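Local coordinates for petrobactin biosynthesis protein AsbB (PDB 3TO3), which catalyses the ATP-dependent condensation of spermidine with citryl-spermidine intermediates in the biosynthesis of the siderophore petrobactin, at residues P565-E570 with H586-P591; E38-P43 with Q571-R576; M537-E542 with N590-A595. One frame throughout, in Å; residues are numbered along the deposited sequence.

Contact 1, the pairing of strands 566-570 and 585-589, lies between the other two: its centre is about 15 Å from that of contact 2 and about 14 Å from that of contact 3. Contacts 2 and 3 are about 27 Å apart between centres, about 14 Å between nearest atoms. Along the chain 38-43 comes first, from the N-terminal part, then 537-542, 565-570, 571-576 and the overlapping 586-591 and 590-595, so contact 2 alternates with both others. The salt bridge Glu570-Arg575 ties contacts 1 and 2; Asn590 and Pro591 belong to contacts 1 and 3. The hairpin thus connects the loop after helix 18-37 with the C-terminal helices, Leu572 of 571-576 lying near the bound ATP.

Contact 1: P565-E570 with H586-P591; sequences PTFYAE and HEVPNP
A two-stranded antiparallel hairpin is formed here by Thr566-Glu570 and His586-Pro589. Its two hydrogen-bonded pairs are Phe567 with Val588 and Ala569 with His586; Val588 N reaches Phe567 O at 3.0 Å. Beyond the last pair, Asn590 N donates to Pro565 O at 2.8 Å, which extends the pairing past the strands to the start of helix 591-600.

On one face, Thr566 OG1 donates to Glu587 OE2 at 2.8 Å, on the anti lone pair. The glutamate suits this outer face because its extended chain, with CG anti to the backbone N (chi1 -171°), reaches diagonally across the strand pair to the threonine hydroxyl. Glu587 CB lies 3.3 Å from Tyr568 CE1, while the edge of that ring meets the backbone at His586 O and Glu587 N.

The face carrying Phe567, Ala569, His586 and Val588 is mostly apolar: Val588 CG2 packs 3.5 Å from Phe567 CE2 and 4.2 Å from Ala569 CB. His586 is its polar member, sharing a water held 2.8 Å from both its NE2 and Glu570 O, in the plane of the imidazole.

Phe567 and Ala569 rest on helix 502-528, His586 meets Tyr37 edge-to-face, and Asn590 sits at the N-cap of helix 591-600.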
loop_
_atom_site.group_PDB
_atom_site.type_symbol
_atom_site.label_atom_id
_atom_site.label_comp_id
_atom_site.label_asym_id
_atom_site.label_seq_id
_atom_site.Cartn_x
_atom_site.Cartn_y
_atom_site.Cartn_z
ATOM N N PRO B 565 -14.417 2.613 42.408
ATOM C CA PRO B 565 -13.586 1.417 42.600
ATOM C C PRO B 565 -13.099 0.839 41.280
ATOM O O PRO B 565 -11.927 0.490 41.158
ATOM C CB PRO B 565 -14.538 0.430 43.275
ATOM C CG PRO B 565 -15.549 1.319 43.989
ATOM C CD PRO B 565 -15.727 2.504 43.068
ATOM N N THR B 566 -13.996 0.748 40.307
ATOM C CA THR B 566 -13.661 0.188 39.010
ATOM C C THR B 566 -14.278 1.070 37.934
ATOM O O THR B 566 -15.251 1.779 38.194
ATOM C CB THR B 566 -14.196 -1.255 38.853
ATOM O OG1 THR B 566 -15.612 -1.221 38.827
ATOM C CG2 THR B 566 -13.778 -2.158 40.034
ATOM N N PHE B 567 -13.688 1.062 36.742
ATOM C CA PHE B 567 -14.312 1.710 35.602
ATOM C C PHE B 567 -13.901 1.016 34.314
ATOM O O PHE B 567 -13.059 0.115 34.332
ATOM C CB PHE B 567 -13.925 3.178 35.525
ATOM C CG PHE B 567 -12.562 3.399 34.963
ATOM C CD1 PHE B 567 -12.397 3.777 33.643
ATOM C CD2 PHE B 567 -11.445 3.213 35.750
ATOM C CE1 PHE B 567 -11.128 3.970 33.115
ATOM C CE2 PHE B 567 -10.178 3.410 35.237
ATOM C CZ PHE B 567 -10.024 3.786 33.913
ATOM N N TYR B 568 -14.478 1.478 33.206
ATOM C CA TYR B 568 -14.322 0.843 31.900
ATOM C C TYR B 568 -13.322 1.604 31.056
ATOM O O TYR B 568 -13.573 2.718 30.645
ATOM C CB TYR B 568 -15.674 0.739 31.171
ATOM C CG TYR B 568 -16.515 -0.435 31.633
ATOM C CD1 TYR B 568 -15.910 -1.620 32.029
ATOM C CD2 TYR B 568 -17.910 -0.364 31.692
ATOM C CE1 TYR B 568 -16.655 -2.716 32.466
ATOM C CE2 TYR B 568 -18.674 -1.467 32.126
ATOM C CZ TYR B 568 -18.027 -2.642 32.520
ATOM O OH TYR B 568 -18.728 -3.756 32.961
ATOM N N ALA B 569 -12.177 0.975 30.829
ATOM C CA ALA B 569 -11.116 1.477 29.961
ATOM C C ALA B 569 -11.199 0.906 28.518
ATOM O O ALA B 569 -11.543 -0.247 28.310
ATOM C CB ALA B 569 -9.800 1.118 30.558
ATOM N N GLU B 570 -10.856 1.733 27.543
ATOM C CA GLU B 570 -10.786 1.347 26.149
ATOM C C GLU B 570 -9.898 0.147 25.963
ATOM O O GLU B 570 -8.821 0.106 26.517
ATOM C CB GLU B 570 -10.175 2.489 25.337
ATOM C CG GLU B 570 -11.079 3.680 25.126
ATOM C CD GLU B 570 -12.324 3.340 24.324
ATOM O OE1 GLU B 570 -12.203 2.598 23.319
ATOM O OE2 GLU B 570 -13.427 3.811 24.701
ATOM N N HIS B 586 -13.030 -2.610 28.819
ATOM C CA HIS B 586 -12.890 -3.646 29.842
ATOM C C HIS B 586 -12.726 -3.022 31.220
ATOM O O HIS B 586 -12.263 -1.895 31.343
ATOM C CB HIS B 586 -11.772 -4.652 29.533
ATOM C CG HIS B 586 -10.382 -4.094 29.665
ATOM N ND1 HIS B 586 -9.444 -4.627 30.523
ATOM C CD2 HIS B 586 -9.766 -3.075 29.023
ATOM C CE1 HIS B 586 -8.310 -3.958 30.399
ATOM N NE2 HIS B 586 -8.483 -3.007 29.502
ATOM N N GLU B 587 -13.144 -3.751 32.246
ATOM C CA GLU B 587 -13.192 -3.226 33.580
ATOM C C GLU B 587 -11.849 -3.366 34.269
ATOM O O GLU B 587 -11.265 -4.446 34.275
ATOM C CB GLU B 587 -14.246 -3.960 34.380
ATOM C CG GLU B 587 -14.510 -3.327 35.737
ATOM C CD GLU B 587 -15.350 -4.212 36.617
ATOM O OE1 GLU B 587 -15.565 -5.370 36.220
ATOM O OE2 GLU B 587 -15.785 -3.766 37.700
ATOM N N VAL B 588 -11.368 -2.269 34.844
ATOM C CA VAL B 588 -10.064 -2.244 35.502
ATOM C C VAL B 588 -10.177 -1.624 36.893
ATOM O O VAL B 588 -11.043 -0.797 37.135
ATOM C CB VAL B 588 -9.038 -1.450 34.677
ATOM C CG1 VAL B 588 -8.860 -2.073 33.290
ATOM C CG2 VAL B 588 -9.454 0.013 34.565
ATOM N N PRO B 589 -9.309 -2.035 37.825
ATOM C CA PRO B 589 -9.436 -1.408 39.144
ATOM C C PRO B 589 -8.886 0.020 39.100
ATOM O O PRO B 589 -8.052 0.389 38.257
ATOM C CB PRO B 589 -8.595 -2.314 40.044
ATOM C CG PRO B 589 -7.483 -2.785 39.124
ATOM C CD PRO B 589 -8.143 -2.932 37.743
ATOM N N ASN B 590 -9.382 0.854 39.997
ATOM C CA ASN B 590 -8.962 2.249 40.027
ATOM C C ASN B 590 -8.063 2.523 41.247
ATOM O O ASN B 590 -8.516 2.443 42.392
ATOM C CB ASN B 590 -10.197 3.135 40.031
ATOM C CG ASN B 590 -9.866 4.601 40.201
ATOM O OD1 ASN B 590 -8.714 5.014 40.057
ATOM N ND2 ASN B 590 -10.881 5.395 40.530
ATOM N N PRO B 591 -6.781 2.824 41.006
ATOM C CA PRO B 591 -5.897 3.040 42.162
ATOM C C PRO B 591 -6.299 4.289 42.969
ATOM O O PRO B 591 -5.968 4.350 44.144
ATOM C CB PRO B 591 -4.500 3.208 41.520
ATOM C CG PRO B 591 -4.808 3.820 40.140
ATOM C CD PRO B 591 -6.128 3.168 39.716
HETATM O O HOH W 1 -6.849 -1.075 28.198
#

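Contact 2: E38-P43 with Q571-R576; sequences EGIITP and QLTKRR
The carboxylate of Glu38 is gripped by successive backbone N-H groups of the turn 571-576. Lys574 N donates to Glu38 OE1 at 2.8 Å, on the syn side and 16° out of the carboxylate plane, and Thr573 N donates to the syn lone pair of Glu38 OE2 at 3.0 Å. Two amides thus hold the two oxygens and restrain the rotation of the group. Leu572 N is also close, 3.1 Å from Glu38 OE2. Tyr163 gives OE2 a further hydrogen bond, so this buried acid is well provided with donors; such surroundings would be expected to stabilise its negative charge. Glutamate fits because its chain, extended beyond CG (chi2 -178°), spans the gap from the helix end to the turn.

Gln571 adds a contact: its CB lies 3.3 Å from Glu38 OE1, and its NE2 makes a weak hydrogen bond to the backbone O of Glu38. Ile40 adds an apolar contact, with CD1 3.5 Å from Lys574 N and 3.8 Å from Thr573 CG2. The hydroxyl of Thr573 is bonded to Ser34, leaving its methyl for the isoleucine.

Gly39, with positive phi, ends helix 18-37 in a Schellman motif, and from there the chain leads to strand 44-47. Segment 571-576 opens the connection between strands 566-570 and 585-589, with the side chain of Leu572 about 9 Å from the bound ATP.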
loop_
_atom_site.group_PDB
_atom_site.type_symbol
_atom_site.label_atom_id
_atom_site.label_comp_id
_atom_site.label_asym_id
_atom_site.label_seq_id
_atom_site.Cartn_x
_atom_site.Cartn_y
_atom_site.Cartn_z
ATOM N N GLU B 38 -6.007 -6.742 28.226
ATOM C CA GLU B 38 -7.347 -6.473 27.696
ATOM C C GLU B 38 -8.174 -7.760 27.663
ATOM O O GLU B 38 -9.304 -7.758 27.224
ATOM C CB GLU B 38 -7.257 -5.885 26.280
ATOM C CG GLU B 38 -6.549 -4.570 26.225
ATOM C CD GLU B 38 -6.482 -3.938 24.824
ATOM O OE1 GLU B 38 -7.234 -4.353 23.898
ATOM O OE2 GLU B 38 -5.654 -3.003 24.659
ATOM N N GLY B 39 -7.580 -8.870 28.085
ATOM C CA GLY B 39 -8.268 -10.152 28.110
ATOM C C GLY B 39 -8.462 -10.764 26.737
ATOM O O GLY B 39 -9.313 -11.599 26.570
ATOM N N ILE B 40 -7.700 -10.335 25.738
ATOM C CA ILE B 40 -7.820 -10.941 24.417
ATOM C C ILE B 40 -7.391 -12.412 24.496
ATOM O O ILE B 40 -7.941 -13.262 23.802
ATOM C CB ILE B 40 -6.981 -10.177 23.373
ATOM C CG1 ILE B 40 -7.555 -8.773 23.190
ATOM C CG2 ILE B 40 -6.945 -10.918 22.028
ATOM C CD1 ILE B 40 -6.605 -7.804 22.567
ATOM N N ILE B 41 -6.399 -12.696 25.341
ATOM C CA ILE B 41 -6.023 -14.060 25.677
ATOM C C ILE B 41 -6.102 -14.219 27.207
ATOM O O ILE B 41 -5.956 -13.251 27.980
ATOM C CB ILE B 41 -4.582 -14.389 25.216
ATOM C CG1 ILE B 41 -3.619 -13.392 25.857
ATOM C CG2 ILE B 41 -4.458 -14.310 23.715
ATOM C CD1 ILE B 41 -2.168 -13.692 25.596
ATOM N N THR B 42 -6.312 -15.445 27.651
ATOM C CA THR B 42 -6.501 -15.698 29.075
ATOM C C THR B 42 -5.554 -16.824 29.481
ATOM O O THR B 42 -5.952 -17.964 29.627
ATOM C CB THR B 42 -7.983 -16.044 29.382
ATOM O OG1 THR B 42 -8.436 -17.035 28.454
ATOM C CG2 THR B 42 -8.897 -14.790 29.205
ATOM N N PRO B 43 -4.278 -16.497 29.658
ATOM C CA PRO B 43 -3.300 -17.545 29.965
ATOM C C PRO B 43 -3.577 -18.164 31.324
ATOM O O PRO B 43 -4.336 -17.583 32.083
ATOM C CB PRO B 43 -1.972 -16.783 29.971
ATOM C CG PRO B 43 -2.359 -15.363 30.282
ATOM C CD PRO B 43 -3.671 -15.156 29.598
ATOM N N GLN B 571 -10.305 -0.791 25.118
ATOM C CA GLN B 571 -9.391 -1.836 24.731
ATOM C C GLN B 571 -8.854 -1.462 23.352
ATOM O O GLN B 571 -9.474 -1.752 22.333
ATOM C CB GLN B 571 -10.190 -3.131 24.552
ATOM C CG GLN B 571 -10.918 -3.612 25.782
ATOM C CD GLN B 571 -11.762 -4.836 25.491
ATOM O OE1 GLN B 571 -12.768 -4.762 24.775
ATOM N NE2 GLN B 571 -11.352 -5.980 26.035
ATOM N N LEU B 572 -7.630 -0.971 23.315
ATOM C CA LEU B 572 -7.061 -0.419 22.083
ATOM C C LEU B 572 -6.531 -1.490 21.132
ATOM O O LEU B 572 -6.707 -1.406 19.925
ATOM C CB LEU B 572 -5.947 0.561 22.428
ATOM C CG LEU B 572 -6.367 1.727 23.338
ATOM C CD1 LEU B 572 -5.148 2.372 23.956
ATOM C CD2 LEU B 572 -7.188 2.756 22.582
ATOM N N THR B 573 -5.867 -2.484 21.687
ATOM C CA THR B 573 -5.378 -3.589 20.899
ATOM C C THR B 573 -6.541 -4.426 20.363
ATOM O O THR B 573 -6.539 -4.798 19.204
ATOM C CB THR B 573 -4.394 -4.430 21.733
ATOM O OG1 THR B 573 -3.281 -3.596 22.115
ATOM C CG2 THR B 573 -3.897 -5.613 20.953
ATOM N N LYS B 574 -7.553 -4.701 21.184
ATOM C CA LYS B 574 -8.654 -5.536 20.716
ATOM C C LYS B 574 -9.233 -4.989 19.407
ATOM O O LYS B 574 -9.636 -5.750 18.500
ATOM C CB LYS B 574 -9.762 -5.659 21.765
ATOM C CG LYS B 574 -10.847 -6.648 21.382
ATOM C CD LYS B 574 -11.805 -6.814 22.564
ATOM C CE LYS B 574 -12.912 -7.855 22.311
ATOM N NZ LYS B 574 -12.454 -9.245 22.637
ATOM N N ARG B 575 -9.242 -3.666 19.302
ATOM C CA ARG B 575 -9.825 -3.011 18.148
ATOM C C ARG B 575 -9.110 -3.355 16.829
ATOM O O ARG B 575 -9.708 -3.295 15.755
ATOM C CB ARG B 575 -9.863 -1.502 18.388
ATOM C CG ARG B 575 -10.727 -0.734 17.406
ATOM C CD ARG B 575 -11.308 0.483 18.091
ATOM N NE ARG B 575 -10.629 0.739 19.361
ATOM C CZ ARG B 575 -11.107 1.530 20.315
ATOM N NH1 ARG B 575 -10.426 1.705 21.439
ATOM N NH2 ARG B 575 -12.273 2.142 20.148
ATOM N N ARG B 576 -7.837 -3.729 16.923
ATOM C CA ARG B 576 -7.023 -4.019 15.751
ATOM C C ARG B 576 -7.205 -5.439 15.281
ATOM O O ARG B 576 -6.707 -5.790 14.200
ATOM C CB ARG B 576 -5.532 -3.831 16.067
ATOM C CG ARG B 576 -5.221 -2.651 16.946
ATOM C CD ARG B 576 -4.504 -1.558 16.182
ATOM N NE ARG B 576 -3.074 -1.558 16.475
ATOM C CZ ARG B 576 -2.534 -0.993 17.556
ATOM N NH1 ARG B 576 -3.311 -0.378 18.445
ATOM N NH2 ARG B 576 -1.217 -1.043 17.756
#

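Contact 3: M537-E542 with N590-A595; sequences MIVVEE and NPLYRA
Ala595 presents its methyl to a shallow hollow on helix 532-547, between Met537 and Val540, one turn apart. Its CB lies 3.7 Å from Val540 CG2 and 3.9 Å from Met537 CG, and equally close to Met537 N, so that the small residue comes right down on the backbone. Alanine suits the spot because its methyl fits where the CA atoms of Met537 and Ala595 are only 4.8 Å apart. Met537, a selenomethionine, touches with CG, while its selenium end leads away.

In return, Val540 is the bump that enters helix 591-600. Its CG2 branch, anti to the carbonyl carbon, points between Leu592 and Ala595, three residues apart along that helix, with Leu592 CD2 at 3.9 Å. Leu592 then curls its CD2 branch toward the first helix, meeting Val539 CG1 at 4.1 Å; the side chains cross at about a right angle. Branched valines give the first helix a compact surface, and the longer leucine makes up the distance where the helices part. The segment axes cross at -77° and come within 8.8 Å. Trp536 also touches Leu592 and Ala595.

Asn590, just before the helix, accepts from Leu592 N at 2.9 Å through OD1 and so satisfies that N-H, while its ND2 bonds to Thr564 and Leu562. Between the segments the side-chain contacts are all apolar, consistent with an interface held by close fit and the exclusion of water.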
loop_
_atom_site.group_PDB
_atom_site.type_symbol
_atom_site.label_atom_id
_atom_site.label_comp_id
_atom_site.label_asym_id
_atom_site.label_seq_id
_atom_site.Cartn_x
_atom_site.Cartn_y
_atom_site.Cartn_z
HETATM N N MSE B 537 -1.419 7.991 46.402
HETATM C CA MSE B 537 -1.836 8.721 47.581
HETATM C C MSE B 537 -1.445 10.199 47.507
HETATM O O MSE B 537 -2.034 11.027 48.182
HETATM C CB MSE B 537 -1.296 8.073 48.860
HETATM C CG MSE B 537 -2.007 6.765 49.234
HETATM SE SE MSE B 537 -1.580 6.135 51.041
HETATM C CE MSE B 537 0.237 5.504 50.768
ATOM N N ILE B 538 -0.446 10.527 46.699
ATOM C CA ILE B 538 -0.092 11.921 46.500
ATOM C C ILE B 538 -1.042 12.567 45.532
ATOM O O ILE B 538 -1.427 13.724 45.698
ATOM C CB ILE B 538 1.346 12.087 46.008
ATOM C CG1 ILE B 538 2.304 11.928 47.199
ATOM C CG2 ILE B 538 1.508 13.446 45.347
ATOM C CD1 ILE B 538 3.743 11.841 46.819
ATOM N N VAL B 539 -1.415 11.803 44.510
ATOM C CA VAL B 539 -2.359 12.280 43.523
ATOM C C VAL B 539 -3.700 12.597 44.188
ATOM O O VAL B 539 -4.249 13.689 43.997
ATOM C CB VAL B 539 -2.512 11.300 42.352
ATOM C CG1 VAL B 539 -3.634 11.760 41.420
ATOM C CG2 VAL B 539 -1.198 11.223 41.582
ATOM N N VAL B 540 -4.208 11.668 44.993
ATOM C CA VAL B 540 -5.413 11.963 45.761
ATOM C C VAL B 540 -5.302 13.231 46.659
ATOM O O VAL B 540 -6.146 14.121 46.592
ATOM C CB VAL B 540 -5.873 10.744 46.555
ATOM C CG1 VAL B 540 -7.037 11.091 47.431
ATOM C CG2 VAL B 540 -6.251 9.629 45.588
ATOM N N GLU B 541 -4.256 13.326 47.472
ATOM C CA GLU B 541 -4.090 14.489 48.332
ATOM C C GLU B 541 -4.177 15.798 47.541
ATOM O O GLU B 541 -4.868 16.755 47.954
ATOM C CB GLU B 541 -2.753 14.444 49.072
ATOM C CG GLU B 541 -2.668 13.460 50.208
ATOM C CD GLU B 541 -1.236 13.277 50.728
ATOM O OE1 GLU B 541 -0.455 14.244 50.719
ATOM O OE2 GLU B 541 -0.885 12.160 51.147
ATOM N N GLU B 542 -3.462 15.847 46.419
ATOM C CA GLU B 542 -3.435 17.051 45.606
ATOM C C GLU B 542 -4.781 17.423 44.984
ATOM O O GLU B 542 -5.133 18.605 44.920
ATOM C CB GLU B 542 -2.354 16.964 44.541
ATOM C CG GLU B 542 -1.014 16.868 45.166
ATOM C CD GLU B 542 -0.691 18.066 46.027
ATOM O OE1 GLU B 542 -1.406 19.094 45.924
ATOM O OE2 GLU B 542 0.286 17.973 46.803
ATOM N N ASN B 590 -9.382 0.854 39.997
ATOM C CA ASN B 590 -8.962 2.249 40.027
ATOM C C ASN B 590 -8.063 2.523 41.247
ATOM O O ASN B 590 -8.516 2.443 42.392
ATOM C CB ASN B 590 -10.197 3.135 40.031
ATOM C CG ASN B 590 -9.866 4.601 40.201
ATOM O OD1 ASN B 590 -8.714 5.014 40.057
ATOM N ND2 ASN B 590 -10.881 5.395 40.530
ATOM N N PRO B 591 -6.781 2.824 41.006
ATOM C CA PRO B 591 -5.897 3.040 42.162
ATOM C C PRO B 591 -6.299 4.289 42.969
ATOM O O PRO B 591 -5.968 4.350 44.144
ATOM C CB PRO B 591 -4.500 3.208 41.520
ATOM C CG PRO B 591 -4.808 3.820 40.140
ATOM C CD PRO B 591 -6.128 3.168 39.716
ATOM N N LEU B 592 -7.035 5.239 42.388
ATOM C CA LEU B 592 -7.448 6.400 43.196
ATOM C C LEU B 592 -8.404 5.978 44.287
ATOM O O LEU B 592 -8.482 6.625 45.319
ATOM C CB LEU B 592 -8.083 7.492 42.374
ATOM C CG LEU B 592 -7.222 8.054 41.266
ATOM C CD1 LEU B 592 -7.930 9.281 40.703
ATOM C CD2 LEU B 592 -5.928 8.432 41.871
ATOM N N TYR B 593 -9.117 4.870 44.074
ATOM C CA TYR B 593 -10.075 4.414 45.073
ATOM C C TYR B 593 -9.439 4.015 46.394
ATOM O O TYR B 593 -9.857 4.467 47.441
ATOM C CB TYR B 593 -10.867 3.241 44.550
ATOM C CG TYR B 593 -11.722 2.606 45.600
ATOM C CD1 TYR B 593 -11.397 1.370 46.132
ATOM C CD2 TYR B 593 -12.862 3.241 46.071
ATOM C CE1 TYR B 593 -12.191 0.782 47.124
ATOM C CE2 TYR B 593 -13.661 2.659 47.046
ATOM C CZ TYR B 593 -13.324 1.431 47.566
ATOM O OH TYR B 593 -14.122 0.845 48.543
ATOM N N ARG B 594 -8.448 3.137 46.352
ATOM C CA ARG B 594 -7.848 2.682 47.594
ATOM C C ARG B 594 -7.046 3.812 48.219
ATOM O O ARG B 594 -7.044 3.996 49.426
ATOM C CB ARG B 594 -6.960 1.455 47.382
ATOM C CG ARG B 594 -6.518 0.819 48.708
ATOM C CD ARG B 594 -5.974 -0.594 48.523
ATOM N NE ARG B 594 -5.582 -1.212 49.792
ATOM C CZ ARG B 594 -4.346 -1.192 50.287
ATOM N NH1 ARG B 594 -4.083 -1.789 51.447
ATOM N NH2 ARG B 594 -3.372 -0.578 49.619
ATOM N N ALA B 595 -6.373 4.582 47.380
ATOM C CA ALA B 595 -5.611 5.695 47.877
ATOM C C ALA B 595 -6.519 6.658 48.680
ATOM O O ALA B 595 -6.162 7.091 49.783
ATOM C CB ALA B 595 -4.928 6.403 46.723
#